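Local coordinates for protein probable oxidoreductase (Mycobacterium abscessus, PDB 4EYE) that probably works as an oxidoreductase of the quinone oxidoreductase family, with the two-domain build of the medium-chain dehydrogenases, at residues 31-36 / 66-71; 83-88 / 139-144; 155-160 / 183-188. All coordinates share one frame; numbering follows the deposited sequence.

Contact 1 (31-36 / 66-71); sequences SGPEGL and LMTKGE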
ATOM      1  N   SER A  31      -6.732 -21.795   3.504  1.00 24.20           N
ATOM      2  CA  SER A  31      -7.878 -21.532   4.378  1.00 25.07           C
ATOM      3  C   SER A  31      -7.859 -20.099   4.962  1.00 24.60           C
ATOM      4  O   SER A  31      -8.643 -19.794   5.866  1.00 25.87           O
ATOM      5  CB  SER A  31      -7.886 -22.545   5.521  1.00 26.15           C
ATOM      6  OG  SER A  31      -6.730 -22.354   6.355  1.00 26.19           O
ATOM      7  N   GLY A  32      -7.007 -19.218   4.446  1.00 23.45           N
ATOM      8  CA  GLY A  32      -6.884 -17.875   5.021  1.00 23.15           C
ATOM      9  C   GLY A  32      -5.941 -17.867   6.223  1.00 22.82           C
ATOM     10  O   GLY A  32      -5.111 -18.782   6.358  1.00 22.48           O
ATOM     11  N   PRO A  33      -6.063 -16.845   7.099  1.00 22.58           N
ATOM     12  CA  PRO A  33      -5.182 -16.691   8.277  1.00 22.61           C
ATOM     13  C   PRO A  33      -5.046 -17.927   9.168  1.00 23.23           C
ATOM     14  O   PRO A  33      -3.961 -18.166   9.703  1.00 23.06           O
ATOM     15  CB  PRO A  33      -5.835 -15.537   9.053  1.00 22.45           C
ATOM     16  CG  PRO A  33      -6.407 -14.681   7.988  1.00 22.44           C
ATOM     17  CD  PRO A  33      -6.938 -15.663   6.939  1.00 22.65           C
ATOM     18  N   GLU A  34      -6.141 -18.691   9.310  1.00 23.66           N
ATOM     19  CA  GLU A  34      -6.178 -19.928  10.088  1.00 24.23           C
ATOM     20  C   GLU A  34      -5.125 -20.911   9.644  1.00 24.21           C
ATOM     21  O   GLU A  34      -4.622 -21.689  10.456  1.00 26.08           O
ATOM     22  CB  GLU A  34      -7.574 -20.613   9.989  1.00 24.77           C
ATOM     23  N   GLY A  35      -4.758 -20.901   8.363  1.00 23.37           N
ATOM     24  CA  GLY A  35      -3.726 -21.824   7.875  1.00 22.67           C
ATOM     25  C   GLY A  35      -2.287 -21.386   8.060  1.00 21.78           C
ATOM     26  O   GLY A  35      -1.342 -22.062   7.568  1.00 22.03           O
ATOM     27  N   LEU A  36      -2.075 -20.276   8.748  1.00 20.92           N
ATOM     28  CA  LEU A  36      -0.741 -19.709   8.857  1.00 20.15           C
ATOM     29  C   LEU A  36      -0.052 -20.301  10.081  1.00 20.23           C
ATOM     30  O   LEU A  36      -0.629 -20.305  11.151  1.00 20.81           O
ATOM     31  CB  LEU A  36      -0.786 -18.180   8.966  1.00 19.63           C
ATOM     32  CG  LEU A  36      -1.238 -17.348   7.757  1.00 19.19           C
ATOM     33  CD1 LEU A  36      -1.338 -15.876   8.078  1.00 18.97           C
ATOM     34  CD2 LEU A  36      -0.278 -17.537   6.610  1.00 19.03           C
ATOM     35  N   LEU A  66      -5.305 -12.042   0.578  1.00 21.82           N
ATOM     36  CA  LEU A  66      -5.955 -12.740  -0.535  1.00 22.36           C
ATOM     37  C   LEU A  66      -5.196 -14.018  -0.880  1.00 22.72           C
ATOM     38  O   LEU A  66      -5.824 -15.045  -1.163  1.00 22.74           O
ATOM     39  CB  LEU A  66      -6.079 -11.812  -1.785  1.00 22.32           C
ATOM     40  CG  LEU A  66      -6.992 -10.557  -1.656  1.00 22.81           C
ATOM     41  CD1 LEU A  66      -7.212  -9.761  -2.969  1.00 23.43           C
ATOM     42  CD2 LEU A  66      -8.378 -10.962  -1.116  1.00 23.08           C
ATOM     43  N   MET A  67      -3.858 -13.953  -0.853  1.00 22.64           N
ATOM     44  CA  MET A  67      -3.037 -15.101  -1.184  1.00 23.70           C
ATOM     45  C   MET A  67      -3.250 -16.225  -0.181  1.00 23.29           C
ATOM     46  O   MET A  67      -3.306 -17.372  -0.554  1.00 22.66           O
ATOM     47  CB  MET A  67      -1.558 -14.729  -1.272  1.00 24.46           C
ATOM     48  CG  MET A  67      -1.265 -13.979  -2.536  1.00 26.42           C
ATOM     49  SD  MET A  67       0.480 -13.542  -2.735  1.00 29.56           S
ATOM     50  CE  MET A  67       1.098 -15.042  -3.416  1.00 29.49           C
ATOM     51  N   THR A  68      -3.412 -15.874   1.094  1.00 22.83           N
ATOM     52  CA  THR A  68      -3.685 -16.893   2.100  1.00 22.89           C
ATOM     53  C   THR A  68      -5.018 -17.639   1.881  1.00 24.07           C
ATOM     54  O   THR A  68      -5.184 -18.754   2.382  1.00 23.32           O
ATOM     55  CB  THR A  68      -3.633 -16.357   3.508  1.00 22.47           C
ATOM     56  OG1 THR A  68      -4.803 -15.591   3.808  1.00 21.91           O
ATOM     57  CG2 THR A  68      -2.346 -15.535   3.699  1.00 21.64           C
ATOM     58  N   LYS A  69      -5.931 -17.028   1.123  1.00 25.05           N
ATOM     59  CA  LYS A  69      -7.209 -17.674   0.774  1.00 27.31           C
ATOM     60  C   LYS A  69      -7.265 -18.260  -0.625  1.00 27.53           C
ATOM     61  O   LYS A  69      -8.303 -18.702  -1.032  1.00 28.08           O
ATOM     62  CB  LYS A  69      -8.371 -16.676   0.901  1.00 28.24           C
ATOM     63  CG  LYS A  69      -8.552 -16.142   2.303  1.00 29.20           C
ATOM     64  CD  LYS A  69      -9.832 -15.379   2.487  1.00 30.36           C
ATOM     65  CE  LYS A  69      -9.943 -14.220   1.504  1.00 32.17           C
ATOM     66  NZ  LYS A  69     -11.167 -13.377   1.743  1.00 33.40           N
ATOM     67  N   GLY A  70      -6.167 -18.196  -1.368  1.00 28.40           N
ATOM     68  CA  GLY A  70      -6.142 -18.558  -2.772  1.00 29.78           C
ATOM     69  C   GLY A  70      -7.029 -17.687  -3.659  1.00 31.70           C
ATOM     70  O   GLY A  70      -7.558 -18.175  -4.665  1.00 31.64           O
ATOM     71  N   GLU A  71      -7.202 -16.410  -3.283  1.00 31.16           N
ATOM     72  CA  GLU A  71      -8.112 -15.490  -3.985  1.00 31.63           C
ATOM     73  C   GLU A  71      -7.406 -14.334  -4.651  1.00 31.16           C
ATOM     74  O   GLU A  71      -8.056 -13.416  -5.147  1.00 31.36           O
ATOM     75  CB  GLU A  71      -9.181 -14.955  -3.034  1.00 32.48           C
ATOM     76  CG  GLU A  71     -10.187 -16.017  -2.616  1.00 34.25           C
ATOM     77  CD  GLU A  71     -11.139 -15.555  -1.533  1.00 35.69           C
ATOM     78  OE1 GLU A  71     -11.195 -14.350  -1.251  1.00 37.31           O
ATOM     79  OE2 GLU A  71     -11.829 -16.408  -0.951  1.00 38.27           O
TER

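Contact 2 (83-88 / 139-144); sequences GIETAG and ALIANY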
ATOM      1  N   GLY A  83       3.938 -12.453   1.920  1.00 16.75           N
ATOM      2  CA  GLY A  83       4.473 -11.121   2.260  1.00 16.87           C
ATOM      3  C   GLY A  83       5.234 -10.525   1.113  1.00 17.02           C
ATOM      4  O   GLY A  83       6.284 -11.086   0.668  1.00 17.33           O
ATOM      5  N   ILE A  84       4.710  -9.421   0.611  1.00 17.22           N
ATOM      6  CA  ILE A  84       5.266  -8.772  -0.543  1.00 17.44           C
ATOM      7  C   ILE A  84       6.263  -7.685  -0.181  1.00 17.45           C
ATOM      8  O   ILE A  84       7.142  -7.404  -0.968  1.00 18.07           O
ATOM      9  CB  ILE A  84       4.167  -8.152  -1.408  1.00 17.74           C
ATOM     10  CG1 ILE A  84       3.309  -9.252  -2.066  1.00 18.13           C
ATOM     11  CG2 ILE A  84       4.790  -7.141  -2.367  1.00 17.84           C
ATOM     12  CD1 ILE A  84       2.193  -8.681  -2.982  1.00 18.63           C
ATOM     13  N   GLU A  85       6.112  -7.065   0.962  1.00 17.15           N
ATOM     14  CA  GLU A  85       6.804  -5.815   1.296  1.00 17.14           C
ATOM     15  C   GLU A  85       7.677  -6.030   2.510  1.00 16.53           C
ATOM     16  O   GLU A  85       7.154  -6.469   3.531  1.00 16.24           O
ATOM     17  CB  GLU A  85       5.783  -4.774   1.781  1.00 17.57           C
ATOM     18  CG  GLU A  85       4.757  -4.309   0.853  1.00 18.40           C
ATOM     19  CD  GLU A  85       3.747  -3.445   1.579  1.00 19.03           C
ATOM     20  OE1 GLU A  85       3.018  -4.017   2.467  1.00 20.23           O
ATOM     21  OE2 GLU A  85       3.687  -2.242   1.256  1.00 19.24           O
ATOM     22  N   THR A  86       8.953  -5.666   2.415  1.00 16.27           N
ATOM     23  CA  THR A  86       9.901  -5.706   3.571  1.00 16.09           C
ATOM     24  C   THR A  86      10.785  -4.485   3.625  1.00 16.15           C
ATOM     25  O   THR A  86      11.040  -3.818   2.588  1.00 16.24           O
ATOM     26  CB  THR A  86      10.810  -6.961   3.560  1.00 16.07           C
ATOM     27  OG1 THR A  86      11.541  -7.069   2.329  1.00 16.15           O
ATOM     28  CG2 THR A  86       9.953  -8.273   3.777  1.00 15.97           C
ATOM     29  N   ALA A  87      11.275  -4.190   4.828  1.00 16.17           N
ATOM     30  CA  ALA A  87      12.289  -3.220   5.030  1.00 16.43           C
ATOM     31  C   ALA A  87      13.238  -3.748   6.105  1.00 16.72           C
ATOM     32  O   ALA A  87      12.816  -4.408   7.071  1.00 16.64           O
ATOM     33  CB  ALA A  87      11.689  -1.865   5.426  1.00 16.45           C
ATOM     34  N   GLY A  88      14.528  -3.489   5.918  1.00 17.04           N
ATOM     35  CA  GLY A  88      15.531  -3.935   6.870  1.00 17.47           C
ATOM     36  C   GLY A  88      16.945  -3.538   6.441  1.00 17.97           C
ATOM     37  O   GLY A  88      17.134  -2.430   5.941  1.00 17.96           O
ATOM     38  N   ALA A 139       5.949   0.707   4.987  1.00 15.88           N
ATOM     39  CA  ALA A 139       4.633   1.195   4.706  1.00 15.96           C
ATOM     40  C   ALA A 139       4.554   1.921   3.348  1.00 16.09           C
ATOM     41  O   ALA A 139       3.530   1.869   2.691  1.00 16.04           O
ATOM     42  CB  ALA A 139       4.141   2.117   5.821  1.00 15.99           C
ATOM     43  N   LEU A 140       5.643   2.578   2.960  1.00 16.39           N
ATOM     44  CA  LEU A 140       5.776   3.211   1.657  1.00 16.69           C
ATOM     45  C   LEU A 140       5.625   2.241   0.493  1.00 16.93           C
ATOM     46  O   LEU A 140       5.166   2.620  -0.573  1.00 17.20           O
ATOM     47  CB  LEU A 140       7.150   3.877   1.473  1.00 16.81           C
ATOM     48  CG  LEU A 140       7.518   5.178   2.148  1.00 17.08           C
ATOM     49  CD1 LEU A 140       8.949   5.617   1.759  1.00 17.34           C
ATOM     50  CD2 LEU A 140       6.502   6.304   1.875  1.00 17.09           C
ATOM     51  N   ILE A 141       5.997   0.977   0.665  1.00 17.27           N
ATOM     52  CA  ILE A 141       6.300   0.133  -0.492  1.00 17.47           C
ATOM     53  C   ILE A 141       5.175  -0.132  -1.492  1.00 17.71           C
ATOM     54  O   ILE A 141       5.277   0.293  -2.634  1.00 18.34           O
ATOM     55  CB  ILE A 141       6.994  -1.182  -0.100  1.00 17.55           C
ATOM     56  CG1 ILE A 141       8.323  -0.889   0.565  1.00 17.59           C
ATOM     57  CG2 ILE A 141       7.211  -2.055  -1.332  1.00 17.59           C
ATOM     58  CD1 ILE A 141       9.003  -2.097   1.186  1.00 17.71           C
ATOM     59  N   ALA A 142       4.133  -0.851  -1.104  1.00 17.68           N
ATOM     60  CA  ALA A 142       2.989  -1.062  -2.010  1.00 17.55           C
ATOM     61  C   ALA A 142       2.114   0.181  -2.047  1.00 17.19           C
ATOM     62  O   ALA A 142       1.864   0.722  -3.157  1.00 17.13           O
ATOM     63  CB  ALA A 142       2.164  -2.287  -1.640  1.00 17.68           C
ATOM     64  N   ASN A 143       1.695   0.669  -0.886  1.00 16.58           N
ATOM     65  CA  ASN A 143       0.658   1.680  -0.883  1.00 16.30           C
ATOM     66  C   ASN A 143       1.044   3.077  -1.429  1.00 16.02           C
ATOM     67  O   ASN A 143       0.258   3.702  -2.159  1.00 15.93           O
ATOM     68  CB  ASN A 143      -0.020   1.824   0.495  1.00 16.35           C
ATOM     69  CG  ASN A 143      -0.674   0.514   0.986  1.00 16.58           C
ATOM     70  OD1 ASN A 143      -0.928  -0.377   0.194  1.00 16.71           O
ATOM     71  ND2 ASN A 143      -0.927   0.405   2.316  1.00 16.58           N
ATOM     72  N   TYR A 144       2.238   3.547  -1.096  1.00 15.69           N
ATOM     73  CA  TYR A 144       2.658   4.908  -1.455  1.00 15.58           C
ATOM     74  C   TYR A 144       3.144   4.993  -2.882  1.00 15.61           C
ATOM     75  O   TYR A 144       2.863   6.008  -3.564  1.00 15.68           O
ATOM     76  CB  TYR A 144       3.648   5.500  -0.404  1.00 15.56           C
ATOM     77  CG  TYR A 144       2.937   5.828   0.922  1.00 15.56           C
ATOM     78  CD1 TYR A 144       2.458   4.814   1.769  1.00 15.50           C
ATOM     79  CD2 TYR A 144       2.688   7.140   1.298  1.00 15.69           C
ATOM     80  CE1 TYR A 144       1.813   5.091   2.946  1.00 15.57           C
ATOM     81  CE2 TYR A 144       2.011   7.432   2.473  1.00 15.77           C
ATOM     82  CZ  TYR A 144       1.595   6.416   3.317  1.00 15.71           C
ATOM     83  OH  TYR A 144       0.902   6.735   4.490  1.00 15.85           O
TER

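Contact 3 (155-160 / 183-188); sequences GQLRAG and MGAKVI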
ATOM      1  N   GLY A 155      -3.630   9.991 -13.077  1.00 23.67           N
ATOM      2  CA  GLY A 155      -4.683  10.983 -12.875  1.00 24.41           C
ATOM      3  C   GLY A 155      -4.245  12.435 -13.046  1.00 25.29           C
ATOM      4  O   GLY A 155      -5.101  13.330 -13.123  1.00 24.76           O
ATOM      5  N   GLN A 156      -2.934  12.659 -13.161  1.00 25.54           N
ATOM      6  CA  GLN A 156      -2.365  13.986 -13.252  1.00 27.20           C
ATOM      7  C   GLN A 156      -2.979  15.001 -12.249  1.00 26.18           C
ATOM      8  O   GLN A 156      -3.467  16.077 -12.646  1.00 25.57           O
ATOM      9  CB  GLN A 156      -2.437  14.510 -14.688  1.00 30.14           C
ATOM     10  CG  GLN A 156      -1.618  13.669 -15.670  1.00 33.54           C
ATOM     11  CD  GLN A 156      -1.715  14.166 -17.102  1.00 39.00           C
ATOM     12  OE1 GLN A 156      -1.050  15.132 -17.481  1.00 45.44           O
ATOM     13  NE2 GLN A 156      -2.534  13.490 -17.922  1.00 42.65           N
ATOM     14  N   LEU A 157      -2.903  14.662 -10.963  1.00 24.76           N
ATOM     15  CA  LEU A 157      -3.386  15.535  -9.897  1.00 24.71           C
ATOM     16  C   LEU A 157      -2.661  16.866  -9.931  1.00 25.49           C
ATOM     17  O   LEU A 157      -1.483  16.912 -10.207  1.00 24.68           O
ATOM     18  CB  LEU A 157      -3.160  14.881  -8.540  1.00 24.28           C
ATOM     19  CG  LEU A 157      -3.643  15.691  -7.327  1.00 24.63           C
ATOM     20  CD1 LEU A 157      -5.116  16.087  -7.380  1.00 24.13           C
ATOM     21  CD2 LEU A 157      -3.317  14.944  -6.027  1.00 24.20           C
ATOM     22  N   ARG A 158      -3.370  17.956  -9.657  1.00 26.47           N
ATOM     23  CA  ARG A 158      -2.728  19.257  -9.626  1.00 27.68           C
ATOM     24  C   ARG A 158      -2.941  19.897  -8.279  1.00 26.83           C
ATOM     25  O   ARG A 158      -3.959  19.656  -7.629  1.00 25.34           O
ATOM     26  CB  ARG A 158      -3.288  20.139 -10.742  1.00 29.65           C
ATOM     27  CG  ARG A 158      -2.916  19.659 -12.138  1.00 32.52           C
ATOM     28  CD  ARG A 158      -1.418  19.808 -12.352  1.00 34.59           C
ATOM     29  NE  ARG A 158      -0.930  19.276 -13.625  1.00 38.60           N
ATOM     30  CZ  ARG A 158      -0.427  18.046 -13.813  1.00 40.25           C
ATOM     31  NH1 ARG A 158      -0.390  17.141 -12.823  1.00 40.85           N
ATOM     32  NH2 ARG A 158       0.005  17.697 -15.010  1.00 40.98           N
ATOM     33  N   ALA A 159      -1.986  20.724  -7.867  1.00 26.63           N
ATOM     34  CA  ALA A 159      -2.152  21.549  -6.662  1.00 27.05           C
ATOM     35  C   ALA A 159      -3.492  22.312  -6.742  1.00 27.35           C
ATOM     36  O   ALA A 159      -3.864  22.806  -7.794  1.00 27.30           O
ATOM     37  CB  ALA A 159      -0.969  22.513  -6.523  1.00 27.43           C
ATOM     38  N   GLY A 160      -4.233  22.352  -5.647  1.00 27.48           N
ATOM     39  CA  GLY A 160      -5.465  23.124  -5.591  1.00 28.23           C
ATOM     40  C   GLY A 160      -6.692  22.357  -6.052  1.00 28.16           C
ATOM     41  O   GLY A 160      -7.806  22.848  -5.912  1.00 28.44           O
ATOM     42  N   MET A 183       0.858  16.915  -2.299  1.00 22.34           N
ATOM     43  CA  MET A 183       0.869  17.525  -3.621  1.00 22.86           C
ATOM     44  C   MET A 183       0.036  18.815  -3.722  1.00 23.58           C
ATOM     45  O   MET A 183      -0.221  19.306  -4.817  1.00 24.15           O
ATOM     46  CB  MET A 183       0.403  16.525  -4.673  1.00 22.29           C
ATOM     47  CG  MET A 183       1.385  15.394  -4.898  1.00 21.84           C
ATOM     48  SD  MET A 183       0.743  14.178  -6.048  1.00 21.36           S
ATOM     49  CE  MET A 183       2.242  13.275  -6.385  1.00 21.03           C
ATOM     50  N   GLY A 184      -0.412  19.344  -2.596  1.00 24.45           N
ATOM     51  CA  GLY A 184      -1.180  20.620  -2.598  1.00 25.23           C
ATOM     52  C   GLY A 184      -2.672  20.483  -2.913  1.00 25.41           C
ATOM     53  O   GLY A 184      -3.312  21.481  -3.266  1.00 25.53           O
ATOM     54  N   ALA A 185      -3.234  19.273  -2.777  1.00 24.65           N
ATOM     55  CA  ALA A 185      -4.667  19.069  -2.958  1.00 25.12           C
ATOM     56  C   ALA A 185      -5.465  19.271  -1.659  1.00 25.56           C
ATOM     57  O   ALA A 185      -4.941  19.188  -0.558  1.00 26.41           O
ATOM     58  CB  ALA A 185      -4.986  17.685  -3.526  1.00 24.27           C
ATOM     59  N   LYS A 186      -6.755  19.498  -1.824  1.00 25.94           N
ATOM     60  CA  LYS A 186      -7.719  19.380  -0.727  1.00 26.10           C
ATOM     61  C   LYS A 186      -8.315  17.993  -0.770  1.00 24.85           C
ATOM     62  O   LYS A 186      -8.551  17.462  -1.853  1.00 24.09           O
ATOM     63  CB  LYS A 186      -8.818  20.430  -0.869  1.00 27.96           C
ATOM     64  CG  LYS A 186      -9.866  20.430   0.261  1.00 29.61           C
ATOM     65  CD  LYS A 186     -10.875  21.614   0.177  1.00 31.53           C
ATOM     66  CE  LYS A 186     -11.986  21.469   1.242  1.00 32.61           C
ATOM     67  NZ  LYS A 186     -12.804  22.712   1.437  1.00 35.11           N
ATOM     68  N   VAL A 187      -8.509  17.412   0.412  1.00 23.76           N
ATOM     69  CA  VAL A 187      -8.947  16.050   0.543  1.00 23.25           C
ATOM     70  C   VAL A 187     -10.238  15.965   1.354  1.00 23.25           C
ATOM     71  O   VAL A 187     -10.311  16.407   2.501  1.00 23.41           O
ATOM     72  CB  VAL A 187      -7.877  15.124   1.212  1.00 22.78           C
ATOM     73  CG1 VAL A 187      -8.460  13.739   1.431  1.00 22.31           C
ATOM     74  CG2 VAL A 187      -6.611  15.007   0.364  1.00 22.18           C
ATOM     75  N   ILE A 188     -11.250  15.381   0.728  1.00 23.01           N
ATOM     76  CA  ILE A 188     -12.455  14.951   1.414  1.00 23.25           C
ATOM     77  C   ILE A 188     -12.335  13.436   1.522  1.00 23.13           C
ATOM     78  O   ILE A 188     -12.096  12.780   0.504  1.00 22.48           O
ATOM     79  CB  ILE A 188     -13.732  15.323   0.622  1.00 23.17           C
ATOM     80  CG1 ILE A 188     -13.878  16.845   0.512  1.00 23.52           C
ATOM     81  CG2 ILE A 188     -14.982  14.825   1.347  1.00 23.22           C
ATOM     82  CD1 ILE A 188     -14.861  17.293  -0.559  1.00 23.46           C
TER

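Contact 1 (31-36 / 66-71)
Gly32 and Thr68 meet where helix 62-68 ends in a Schellman motif, the backbone of the 31-36 loop lying against the last helical turn. The motif closes through Glu71 N to Leu66 O (2.9 Å) and Gly70 N to Met67 O, with Gly70 at positive phi; Leu66 O also accepts from Lys69 N on the opposite face of its carbonyl plane. Across the contact, Gly32 N gives a hydrogen bond to Thr68 O of 2.8 Å, bent to 142° at the hydrogen. With chi1 at 75°, Thr68 OG1 sits between its own backbone N and carbonyl carbon, where it bonds to Tyr65 O one turn back and lies 3.3 Å from Gly32 CA. The other branch, CG2, meets Leu36 CD2 at 4.1 Å, the two side chains roughly perpendicular. Lys69 CG packs 3.6 Å from Gly32 CA before the chain turns away; its NZ forms a salt bridge with Glu71 OE1 (3.1 Å). Leu36 opens strand 36-42 and packs on Ile25 and Ala27 of strand 21-27, while Pro33 and Leu36 together rest on Leu326 of helix 322-330.

Contact 2 (83-88 / 139-144)
The backbones come nearest at Glu85 and Ile141, whose CA atoms are 6.2 Å apart, where the start of strand 85-92 faces the turn between helices 134-140 and 143-154. Glu85 carries the contact. Its chain runs out straight through chi2 (172°), and OE2 accepts a hydrogen bond from the backbone N of Ala142 at 2.8 Å. The bond is nearly straight, 163° at the hydrogen; the donor arrives on the anti side of the oxygen and lies somewhat out of the carboxylate plane. The same oxygen has Ala142 CB beside it at 3.3 Å, so one carboxylate branch touches both the amide and the methyl group of this residue. OE1 forms a salt bridge with Lys337, and a partner on each oxygen should restrict rotation of the carboxylate. Ile141 lies alongside the aliphatic part of Glu85, the two side chains running in opposite directions: Ile141 CG2 is 4.0 Å from Glu85 CG, and Ile141 CB is 3.7 Å from Glu85 OE2. At its far end Ile141 CD1 lies against the Thr86 backbone; its 3.0 Å approach to Thr86 O is short for a carbon-oxygen pair and doubtful in detail. The side chain also packs on Met106 and Phe108 of strand 104-108. The carbonyl of Ile141 binds a molecule of 2-methyl-2,4-pentanediol, probably from the crystallisation liquor. The arrangement is consistent with the medium-chain dehydrogenase fold, in which a GroES-like catalytic domain packs against a Rossmann-type domain.

Contact 3 (155-160 / 183-188)
Gly160 and Gly184 form the one hydrogen bond between these segments, a backbone link from Gly160 N to Gly184 O. It measures 2.7 Å with 161° at the hydrogen. Ala159 CA makes two long, bent CA-H...O contacts, to Met183 O (3.5 Å) and Gly184 O (3.6 Å). In van der Waals contact, Ala159 CB lies 3.7 Å from Met183 O. The carbonyls used here sit at the end of helix 171-182, where Gly184, at positive phi, is the C-prime residue of a Schellman motif closed by Ala185 N on Ala180 O and Gly184 N on Lys181 O. The apolar part centres on Leu157. Its CG is anti to the backbone N (chi1 -179°), which turns the isopropyl end toward the other segment; CD2 then touches Met183 SD and Ala185 CB, each at 4.1 Å, with CD1 also close to the alanine methyl. Among polar side chains, Arg158 folds back on its own segment, its NH1 giving a hydrogen bond of 2.8 Å to Leu157 O, which lies close to the guanidinium plane. Leu157 and Met183 both pack on Tyr151 of helix 143-154, and Leu157 and Ala185 on Val163 of strand 162-165. The contact thus joins the lead-ins to the adjacent parallel strands 162-165 and 186-191, at the N-terminal ends of the two strands linked by the beta-alpha-beta crossover through helix 171-182 in a Rossmann-like sheet.

Along the chain the three contacts follow in series, with neither nesting nor crossing. Contact 1 closes first, bringing the loop between strands 21-27 and 36-42 against the end of helix 62-68, after 29 intervening residues. Strand 85-92 is the next regular element, and from it contact 2 closes the longest loop, 50 residues, onto the turn between helices 134-140 and 143-154. Helix 143-154 then leads to contact 3, a short closure around strand 162-165 of the parallel sheet and helix 171-182 that follows it. Contacts 1 and 3 lie on opposite sides of the chain's centre, their centres about 37 Å apart, while the centre of contact 2 lies about 7 Å from that of the chain.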